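Local coordinates for RagA protein (Porphyromonas gingivalis, PDB 6SLN) that probably takes up nutrients across the outer membrane as a TonB-dependent receptor, a beta-barrel with a plug domain inside it, at residues A[702-707]-A[733-738]; A[630-635]-A[685-690]; A[152-157]-A[639-644]. All coordinates share one frame; numbering follows the deposited sequence.

Contact 1. Residues A[702-707]-A[733-738]; sequences FYVRTT and KNTGVD
Arg705 O is held twice by the opposite strand: Asn734 N donates to it at 2.7 Å, and Lys733 CA makes a CA-H...O contact with it at 3.3 Å. Arg705 N returns a bond to Asn734 O, 2.8 Å, which makes this an antiparallel hydrogen-bonded pair. At the next such pair, two residues earlier on 702-707, Tyr703 N bonds to Gly736 O at 3.2 Å, while the return from Gly736 N to Tyr703 O is weak. Tyr703 lays its ring along Gly736: with CG between the backbone N and the carbonyl carbon (chi1 64°), the ring swings across to the partner strand, and Gly736 O sits over one face. Beside it, Arg705 and Asn734 run alongside each other, touching through Arg705 CG and Asn734 CB at 4.1 Å. On the other face, Val704 CG2 meets Thr735 OG1 at 3.5 Å, and Val737 CG2 comes to the ring edge of Phe702. On the plug side, Tyr703 stacks on His147, Arg705 bonds to His147 O and Asn734 to Thr149 O. The flanking barrel strands add Gln680 (678-691) for Arg705, and Asn762 (752-764) for both Tyr703 OH and Asn734.

Contact 2. Residues A[630-635]-A[685-690]; sequences LRLKMS and FGLAAG
Backbone bonds tie Arg631 to Ala688 and Lys633 to Gly686, the two hydrogen-bonded pairs of this antiparallel ladder. Arg631 N reaches Ala688 O at 3.0 Å and Ala688 N reaches Arg631 O at 2.9 Å. Lys633 N donates to Gly686 O at 3.1 Å; the return bond from Gly686 N is modelled too short for its length to carry meaning. CA-H...O contacts add to the ladder, with Leu687 CA 3.4 Å from Arg631 O.

Apolar contacts fill the face that bears Leu630, Leu632, Met634, Phe685 and Leu687. Leu632 reaches over the partner strand because its CG stands anti to the backbone N (chi1 -177°), and CD2 then packs against both Phe685 CZ and Leu687 CD1. Met634 meets the adjoining CD2-CE2 edge of the Phe685 ring, its methyl CE near the ring plane. Leu630 CD2 touches Leu687 CD1 at 3.9 Å, and its CG meets the Ala689 methyl.

Charged groups occupy the reverse face. The guanidinium of Arg631 passes Ala688 CB, with NH2 closest at 3.6 Å, and NH1 is paired with Asp629. Lys633 CG packs on Gly686, and its NZ is in a salt bridge with Glu699.

Antiparallel neighbours joined this way, with an apolar face and a polar one, are typical of an outer-membrane beta-barrel wall.

Contact 3. Residues A[152-157]-A[639-644]; sequences LGASSA and TGNSEI
This is a plug-to-barrel contact, where a plug-domain loop meets the end of strand 627-641 and the turn that follows it, as expected in a TonB-dependent receptor, and two hydrogen bonds carry it. Ser155 N donates to Glu643 O at 3.1 Å, lying in the carbonyl plane. In return Asn641 sends ND2 to Ser155 O at 3.2 Å, with the donor tilted 21° from the carbonyl plane. The amide gets there because CG stands anti to the backbone N (chi1 -176°), which extends it to Ser155 O.

Both sides are shaped by small turns. Asn641 OD1 accepts from Glu643 N and so closes an Asx turn, while ND2 bonds Ser155 O and Glu678 OE2, which together should fix the rotation of the amide. Glu643 is the centre of an inverse gamma turn, which presents its carbonyl to the loop. On the plug side Ser155 OG accepts from Ala157 N at 2.8 Å, an ST turn.

Ala154 CB lies against Asn641 ND2 and, on Ile644, meets CG2 at 4.0 Å; Ala154 CA also makes a CA-H...O contact with Glu643 O. The Ser155 and Glu643 CB atoms touch at 3.7 Å, while the Glu643 carboxylate leads away to a salt bridge with Arg198 of the plug domain. Glu678, the further partner of Asn641, stands at the start of strand 678-691, and Leu711 of strand 696-715 covers Ala154 and Ile644.

All three contacts lie on the same side of the chain's centre; contacts 1 and 2 are in the barrel wall and contact 3 joins the plug to it. Strands 627-641, 678-691, 696-715 and 732-746 are successive neighbours: contact 2 joins the first two and contact 1 the last two. Phe702 O and Phe685 N, 2.6 Å apart in a probable hydrogen bond, link contacts 1 and 2, whose centres are about 16 Å apart. The centre of contact 3 is about 28 Å from that of contact 2 and about 16 Å from that of contact 1. Along the chain contacts 2 and 3 interleave and contact 1 follows; strand 627-641 serves both a wall pairing and a plug contact.

Contact 1. Residues A[702-707]-A[733-738]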
loop_
_atom_site.group_PDB
_atom_site.type_symbol
_atom_site.label_atom_id
_atom_site.label_comp_id
_atom_site.label_asym_id
_atom_site.label_seq_id
_atom_site.Cartn_x
_atom_site.Cartn_y
_atom_site.Cartn_z
ATOM N N PHE A 702 -18.024 -8.568 -49.283
ATOM C CA PHE A 702 -17.608 -9.951 -49.111
ATOM C C PHE A 702 -16.145 -9.965 -48.703
ATOM O O PHE A 702 -15.305 -9.344 -49.362
ATOM C CB PHE A 702 -17.810 -10.756 -50.397
ATOM C CG PHE A 702 -17.192 -12.135 -50.365
ATOM C CD1 PHE A 702 -17.857 -13.195 -49.761
ATOM C CD2 PHE A 702 -15.937 -12.373 -50.933
ATOM C CE1 PHE A 702 -17.283 -14.477 -49.729
ATOM C CE2 PHE A 702 -15.359 -13.648 -50.905
ATOM C CZ PHE A 702 -16.038 -14.700 -50.303
ATOM N N TYR A 703 -15.839 -10.687 -47.635
ATOM C CA TYR A 703 -14.470 -10.775 -47.162
ATOM C C TYR A 703 -14.092 -12.221 -46.896
ATOM O O TYR A 703 -14.948 -13.091 -46.706
ATOM C CB TYR A 703 -14.276 -9.982 -45.876
ATOM C CG TYR A 703 -15.079 -10.540 -44.734
ATOM C CD1 TYR A 703 -14.549 -11.508 -43.893
ATOM C CD2 TYR A 703 -16.376 -10.112 -44.505
ATOM C CE1 TYR A 703 -15.284 -12.026 -42.855
ATOM C CE2 TYR A 703 -17.117 -10.620 -43.464
ATOM C CZ TYR A 703 -16.570 -11.572 -42.642
ATOM O OH TYR A 703 -17.314 -12.078 -41.603
ATOM N N VAL A 704 -12.783 -12.458 -46.855
ATOM C CA VAL A 704 -12.222 -13.713 -46.367
ATOM C C VAL A 704 -10.962 -13.373 -45.591
ATOM O O VAL A 704 -10.056 -12.711 -46.115
ATOM C CB VAL A 704 -11.913 -14.731 -47.479
ATOM C CG1 VAL A 704 -11.038 -14.119 -48.548
ATOM C CG2 VAL A 704 -11.241 -15.952 -46.873
ATOM N N ARG A 705 -10.912 -13.817 -44.346
ATOM C CA ARG A 705 -9.914 -13.404 -43.375
ATOM C C ARG A 705 -9.224 -14.655 -42.853
ATOM O O ARG A 705 -9.884 -15.624 -42.466
ATOM C CB ARG A 705 -10.586 -12.581 -42.252
ATOM C CG ARG A 705 -10.021 -12.762 -40.874
ATOM C CD ARG A 705 -10.779 -11.913 -39.868
ATOM N NE ARG A 705 -9.977 -11.725 -38.662
ATOM C CZ ARG A 705 -10.481 -11.401 -37.483
ATOM N NH1 ARG A 705 -11.786 -11.218 -37.360
ATOM N NH2 ARG A 705 -9.681 -11.251 -36.433
ATOM N N THR A 706 -7.903 -14.646 -42.876
ATOM C CA THR A 706 -7.123 -15.823 -42.540
ATOM C C THR A 706 -6.136 -15.483 -41.441
ATOM O O THR A 706 -5.460 -14.451 -41.505
ATOM C CB THR A 706 -6.366 -16.333 -43.753
ATOM O OG1 THR A 706 -7.158 -16.110 -44.930
ATOM C CG2 THR A 706 -6.074 -17.812 -43.595
ATOM N N THR A 707 -6.046 -16.355 -40.444
ATOM C CA THR A 707 -5.086 -16.195 -39.363
ATOM C C THR A 707 -4.056 -17.316 -39.401
ATOM O O THR A 707 -4.416 -18.496 -39.450
ATOM C CB THR A 707 -5.783 -16.149 -38.001
ATOM O OG1 THR A 707 -6.874 -15.212 -38.039
ATOM C CG2 THR A 707 -4.785 -15.748 -36.932
ATOM N N LYS A 733 -9.708 -19.321 -40.028
ATOM C CA LYS A 733 -10.210 -18.717 -41.250
ATOM C C LYS A 733 -11.617 -18.214 -40.953
ATOM O O LYS A 733 -12.370 -18.859 -40.214
ATOM C CB LYS A 733 -10.210 -19.734 -42.401
ATOM C CG LYS A 733 -10.366 -19.159 -43.801
ATOM C CD LYS A 733 -10.857 -20.251 -44.778
ATOM C CE LYS A 733 -10.022 -20.280 -46.042
ATOM N NZ LYS A 733 -10.829 -20.431 -47.290
ATOM N N ASN A 734 -11.953 -17.055 -41.509
ATOM C CA ASN A 734 -13.245 -16.430 -41.277
ATOM C C ASN A 734 -13.757 -15.899 -42.602
ATOM O O ASN A 734 -13.101 -15.061 -43.228
ATOM C CB ASN A 734 -13.134 -15.310 -40.242
ATOM C CG ASN A 734 -13.419 -15.800 -38.846
ATOM O OD1 ASN A 734 -14.561 -16.092 -38.501
ATOM N ND2 ASN A 734 -12.391 -15.903 -38.036
ATOM N N THR A 735 -14.912 -16.396 -43.038
ATOM C CA THR A 735 -15.465 -16.028 -44.332
ATOM C C THR A 735 -16.906 -15.601 -44.127
ATOM O O THR A 735 -17.664 -16.291 -43.438
ATOM C CB THR A 735 -15.350 -17.192 -45.307
ATOM O OG1 THR A 735 -13.968 -17.563 -45.396
ATOM C CG2 THR A 735 -15.887 -16.818 -46.707
ATOM N N GLY A 736 -17.267 -14.454 -44.694
ATOM C CA GLY A 736 -18.551 -13.869 -44.365
ATOM C C GLY A 736 -18.922 -12.737 -45.299
ATOM O O GLY A 736 -18.183 -12.396 -46.228
ATOM N N VAL A 737 -20.091 -12.150 -45.015
ATOM C CA VAL A 737 -20.725 -11.138 -45.853
ATOM C C VAL A 737 -21.163 -9.965 -44.981
ATOM O O VAL A 737 -21.553 -10.153 -43.826
ATOM C CB VAL A 737 -21.919 -11.738 -46.617
ATOM C CG1 VAL A 737 -22.799 -10.645 -47.186
ATOM C CG2 VAL A 737 -21.403 -12.641 -47.731
ATOM N N ASP A 738 -21.066 -8.751 -45.524
ATOM C CA ASP A 738 -21.439 -7.519 -44.840
ATOM C C ASP A 738 -22.500 -6.825 -45.678
ATOM O O ASP A 738 -22.198 -6.342 -46.771
ATOM C CB ASP A 738 -20.231 -6.601 -44.662
ATOM C CG ASP A 738 -19.482 -6.850 -43.368
ATOM O OD1 ASP A 738 -18.632 -5.998 -43.003
ATOM O OD2 ASP A 738 -19.726 -7.894 -42.727
#

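Contact 2. Residues A[630-635]-A[685-690]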
loop_
_atom_site.group_PDB
_atom_site.type_symbol
_atom_site.label_atom_id
_atom_site.label_comp_id
_atom_site.label_asym_id
_atom_site.label_seq_id
_atom_site.Cartn_x
_atom_site.Cartn_y
_atom_site.Cartn_z
ATOM N N LEU A 630 -22.510 4.460 -57.595
ATOM C CA LEU A 630 -22.068 3.075 -57.530
ATOM C C LEU A 630 -20.555 3.084 -57.386
ATOM O O LEU A 630 -19.867 3.792 -58.129
ATOM C CB LEU A 630 -22.489 2.290 -58.778
ATOM C CG LEU A 630 -22.830 0.820 -58.541
ATOM C CD1 LEU A 630 -23.594 0.277 -59.714
ATOM C CD2 LEU A 630 -21.577 -0.003 -58.310
ATOM N N ARG A 631 -20.046 2.317 -56.424
ATOM C CA ARG A 631 -18.611 2.169 -56.239
ATOM C C ARG A 631 -18.275 0.704 -55.988
ATOM O O ARG A 631 -19.041 -0.039 -55.367
ATOM C CB ARG A 631 -18.087 3.037 -55.091
ATOM C CG ARG A 631 -18.177 4.531 -55.350
ATOM C CD ARG A 631 -17.561 5.326 -54.213
ATOM N NE ARG A 631 -18.105 4.946 -52.909
ATOM C CZ ARG A 631 -19.139 5.543 -52.328
ATOM N NH1 ARG A 631 -19.748 6.551 -52.939
ATOM N NH2 ARG A 631 -19.565 5.127 -51.141
ATOM N N LEU A 632 -17.117 0.303 -56.504
ATOM C CA LEU A 632 -16.576 -1.039 -56.367
ATOM C C LEU A 632 -15.225 -0.911 -55.673
ATOM O O LEU A 632 -14.432 -0.026 -56.011
ATOM C CB LEU A 632 -16.470 -1.702 -57.753
ATOM C CG LEU A 632 -16.004 -3.132 -58.038
ATOM C CD1 LEU A 632 -14.517 -3.272 -57.823
ATOM C CD2 LEU A 632 -16.753 -4.123 -57.192
ATOM N N LYS A 633 -14.975 -1.760 -54.683
ATOM C CA LYS A 633 -13.773 -1.624 -53.874
ATOM C C LYS A 633 -13.287 -2.998 -53.450
ATOM O O LYS A 633 -14.086 -3.842 -53.036
ATOM C CB LYS A 633 -14.025 -0.749 -52.629
ATOM C CG LYS A 633 -15.428 -0.875 -52.036
ATOM C CD LYS A 633 -15.820 0.342 -51.200
ATOM C CE LYS A 633 -15.177 0.320 -49.811
ATOM N NZ LYS A 633 -15.789 -0.669 -48.869
ATOM N N MET A 634 -11.979 -3.223 -53.551
ATOM C CA MET A 634 -11.403 -4.419 -52.964
ATOM C C MET A 634 -10.057 -4.110 -52.323
ATOM O O MET A 634 -9.331 -3.213 -52.754
ATOM C CB MET A 634 -11.244 -5.542 -53.976
ATOM C CG MET A 634 -10.308 -5.231 -55.102
ATOM S SD MET A 634 -10.712 -6.323 -56.466
ATOM C CE MET A 634 -12.256 -5.625 -57.019
ATOM N N SER A 635 -9.738 -4.886 -51.289
ATOM C CA SER A 635 -8.533 -4.735 -50.498
ATOM C C SER A 635 -7.888 -6.100 -50.307
ATOM O O SER A 635 -8.568 -7.130 -50.249
ATOM C CB SER A 635 -8.845 -4.128 -49.123
ATOM O OG SER A 635 -8.997 -5.144 -48.132
ATOM N N PHE A 685 -13.839 -7.615 -50.688
ATOM C CA PHE A 685 -14.396 -7.173 -51.962
ATOM C C PHE A 685 -15.763 -6.558 -51.704
ATOM O O PHE A 685 -16.664 -7.242 -51.210
ATOM C CB PHE A 685 -14.513 -8.341 -52.944
ATOM C CG PHE A 685 -15.310 -8.013 -54.152
ATOM C CD1 PHE A 685 -16.682 -8.227 -54.182
ATOM C CD2 PHE A 685 -14.696 -7.471 -55.264
ATOM C CE1 PHE A 685 -17.427 -7.906 -55.300
ATOM C CE2 PHE A 685 -15.427 -7.159 -56.389
ATOM C CZ PHE A 685 -16.797 -7.377 -56.407
ATOM N N GLY A 686 -15.934 -5.281 -52.058
ATOM C CA GLY A 686 -17.103 -4.539 -51.642
ATOM C C GLY A 686 -17.806 -3.825 -52.780
ATOM O O GLY A 686 -17.256 -3.617 -53.862
ATOM N N LEU A 687 -19.045 -3.431 -52.499
ATOM C CA LEU A 687 -19.862 -2.718 -53.475
ATOM C C LEU A 687 -20.756 -1.739 -52.732
ATOM O O LEU A 687 -21.676 -2.164 -52.030
ATOM C CB LEU A 687 -20.695 -3.689 -54.295
ATOM C CG LEU A 687 -21.119 -3.140 -55.648
ATOM C CD1 LEU A 687 -19.931 -3.037 -56.579
ATOM C CD2 LEU A 687 -22.234 -3.992 -56.264
ATOM N N ALA A 688 -20.483 -0.445 -52.877
ATOM C CA ALA A 688 -21.382 0.598 -52.408
ATOM C C ALA A 688 -22.319 1.004 -53.541
ATOM O O ALA A 688 -22.029 0.784 -54.718
ATOM C CB ALA A 688 -20.601 1.815 -51.899
ATOM N N ALA A 689 -23.455 1.600 -53.177
ATOM C CA ALA A 689 -24.393 2.124 -54.165
ATOM C C ALA A 689 -25.451 2.974 -53.465
ATOM O O ALA A 689 -25.628 2.908 -52.244
ATOM C CB ALA A 689 -25.046 1.002 -54.976
ATOM N N GLY A 690 -26.143 3.786 -54.268
ATOM C CA GLY A 690 -27.267 4.586 -53.814
ATOM C C GLY A 690 -28.164 4.935 -54.981
ATOM O O GLY A 690 -27.703 5.060 -56.120
#

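Contact 3. Residues A[152-157]-A[639-644]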
loop_
_atom_site.group_PDB
_atom_site.type_symbol
_atom_site.label_atom_id
_atom_site.label_comp_id
_atom_site.label_asym_id
_atom_site.label_seq_id
_atom_site.Cartn_x
_atom_site.Cartn_y
_atom_site.Cartn_z
ATOM N N LEU A 152 -7.808 -18.358 -31.548
ATOM C CA LEU A 152 -8.159 -19.225 -30.430
ATOM C C LEU A 152 -7.429 -18.859 -29.133
ATOM O O LEU A 152 -7.552 -19.586 -28.142
ATOM C CB LEU A 152 -7.870 -20.682 -30.802
ATOM C CG LEU A 152 -8.512 -21.185 -32.085
ATOM C CD1 LEU A 152 -8.316 -22.676 -32.157
ATOM C CD2 LEU A 152 -9.982 -20.853 -32.108
ATOM N N GLY A 153 -6.676 -17.755 -29.113
ATOM C CA GLY A 153 -5.916 -17.359 -27.936
ATOM C C GLY A 153 -5.824 -15.857 -27.751
ATOM O O GLY A 153 -6.423 -15.292 -26.828
ATOM N N ALA A 154 -5.065 -15.205 -28.624
ATOM C CA ALA A 154 -4.982 -13.754 -28.628
ATOM C C ALA A 154 -6.381 -13.149 -28.647
ATOM O O ALA A 154 -7.295 -13.669 -29.291
ATOM C CB ALA A 154 -4.176 -13.276 -29.841
ATOM N N SER A 155 -6.549 -12.061 -27.904
ATOM C CA SER A 155 -7.821 -11.362 -27.882
ATOM C C SER A 155 -8.280 -10.989 -29.284
ATOM O O SER A 155 -7.471 -10.736 -30.185
ATOM C CB SER A 155 -7.713 -10.101 -27.046
ATOM O OG SER A 155 -8.630 -9.144 -27.532
ATOM N N SER A 156 -9.605 -10.949 -29.457
ATOM C CA SER A 156 -10.248 -10.489 -30.684
ATOM C C SER A 156 -10.813 -9.088 -30.540
ATOM O O SER A 156 -11.508 -8.610 -31.444
ATOM C CB SER A 156 -11.355 -11.457 -31.121
ATOM O OG SER A 156 -10.913 -12.807 -31.043
ATOM N N ALA A 157 -10.533 -8.426 -29.427
ATOM C CA ALA A 157 -10.995 -7.064 -29.235
ATOM C C ALA A 157 -10.424 -6.155 -30.315
ATOM O O ALA A 157 -9.213 -6.183 -30.562
ATOM C CB ALA A 157 -10.568 -6.562 -27.862
ATOM N N THR A 639 -2.075 -7.992 -41.403
ATOM C CA THR A 639 -2.192 -7.261 -40.152
ATOM C C THR A 639 -1.694 -8.164 -39.040
ATOM O O THR A 639 -1.829 -9.390 -39.109
ATOM C CB THR A 639 -3.637 -6.849 -39.858
ATOM O OG1 THR A 639 -4.439 -8.031 -39.752
ATOM C CG2 THR A 639 -4.206 -5.928 -40.950
ATOM N N GLY A 640 -1.127 -7.559 -38.017
ATOM C CA GLY A 640 -0.651 -8.306 -36.879
ATOM C C GLY A 640 -1.655 -8.314 -35.744
ATOM O O GLY A 640 -2.553 -7.474 -35.669
ATOM N N ASN A 641 -1.498 -9.308 -34.872
ATOM C CA ASN A 641 -2.232 -9.396 -33.628
ATOM C C ASN A 641 -1.250 -9.837 -32.561
ATOM O O ASN A 641 -0.501 -10.799 -32.766
ATOM C CB ASN A 641 -3.414 -10.377 -33.724
ATOM C CG ASN A 641 -4.260 -10.398 -32.435
ATOM O OD1 ASN A 641 -4.048 -9.593 -31.529
ATOM N ND2 ASN A 641 -5.191 -11.321 -32.350
ATOM N N SER A 642 -1.242 -9.125 -31.430
ATOM C CA SER A 642 -0.306 -9.438 -30.356
ATOM C C SER A 642 -0.941 -9.237 -28.991
ATOM O O SER A 642 -0.222 -9.167 -27.981
ATOM C CB SER A 642 0.944 -8.584 -30.442
ATOM O OG SER A 642 0.579 -7.245 -30.704
ATOM N N GLU A 643 -2.267 -9.134 -28.938
ATOM C CA GLU A 643 -2.962 -8.962 -27.671
ATOM C C GLU A 643 -2.849 -10.256 -26.880
ATOM O O GLU A 643 -3.764 -11.077 -26.832
ATOM C CB GLU A 643 -4.417 -8.577 -27.885
ATOM C CG GLU A 643 -4.657 -7.099 -27.901
ATOM C CD GLU A 643 -3.762 -6.338 -26.961
ATOM O OE1 GLU A 643 -3.684 -6.715 -25.762
ATOM O OE2 GLU A 643 -3.139 -5.355 -27.436
ATOM N N ILE A 644 -1.710 -10.433 -26.230
ATOM C CA ILE A 644 -1.528 -11.495 -25.259
ATOM C C ILE A 644 -0.887 -10.896 -24.012
ATOM O O ILE A 644 -0.677 -9.688 -23.920
ATOM C CB ILE A 644 -0.673 -12.638 -25.816
ATOM C CG1 ILE A 644 0.719 -12.086 -26.144
ATOM C CG2 ILE A 644 -1.349 -13.234 -27.044
ATOM C CD1 ILE A 644 1.714 -13.152 -26.576
#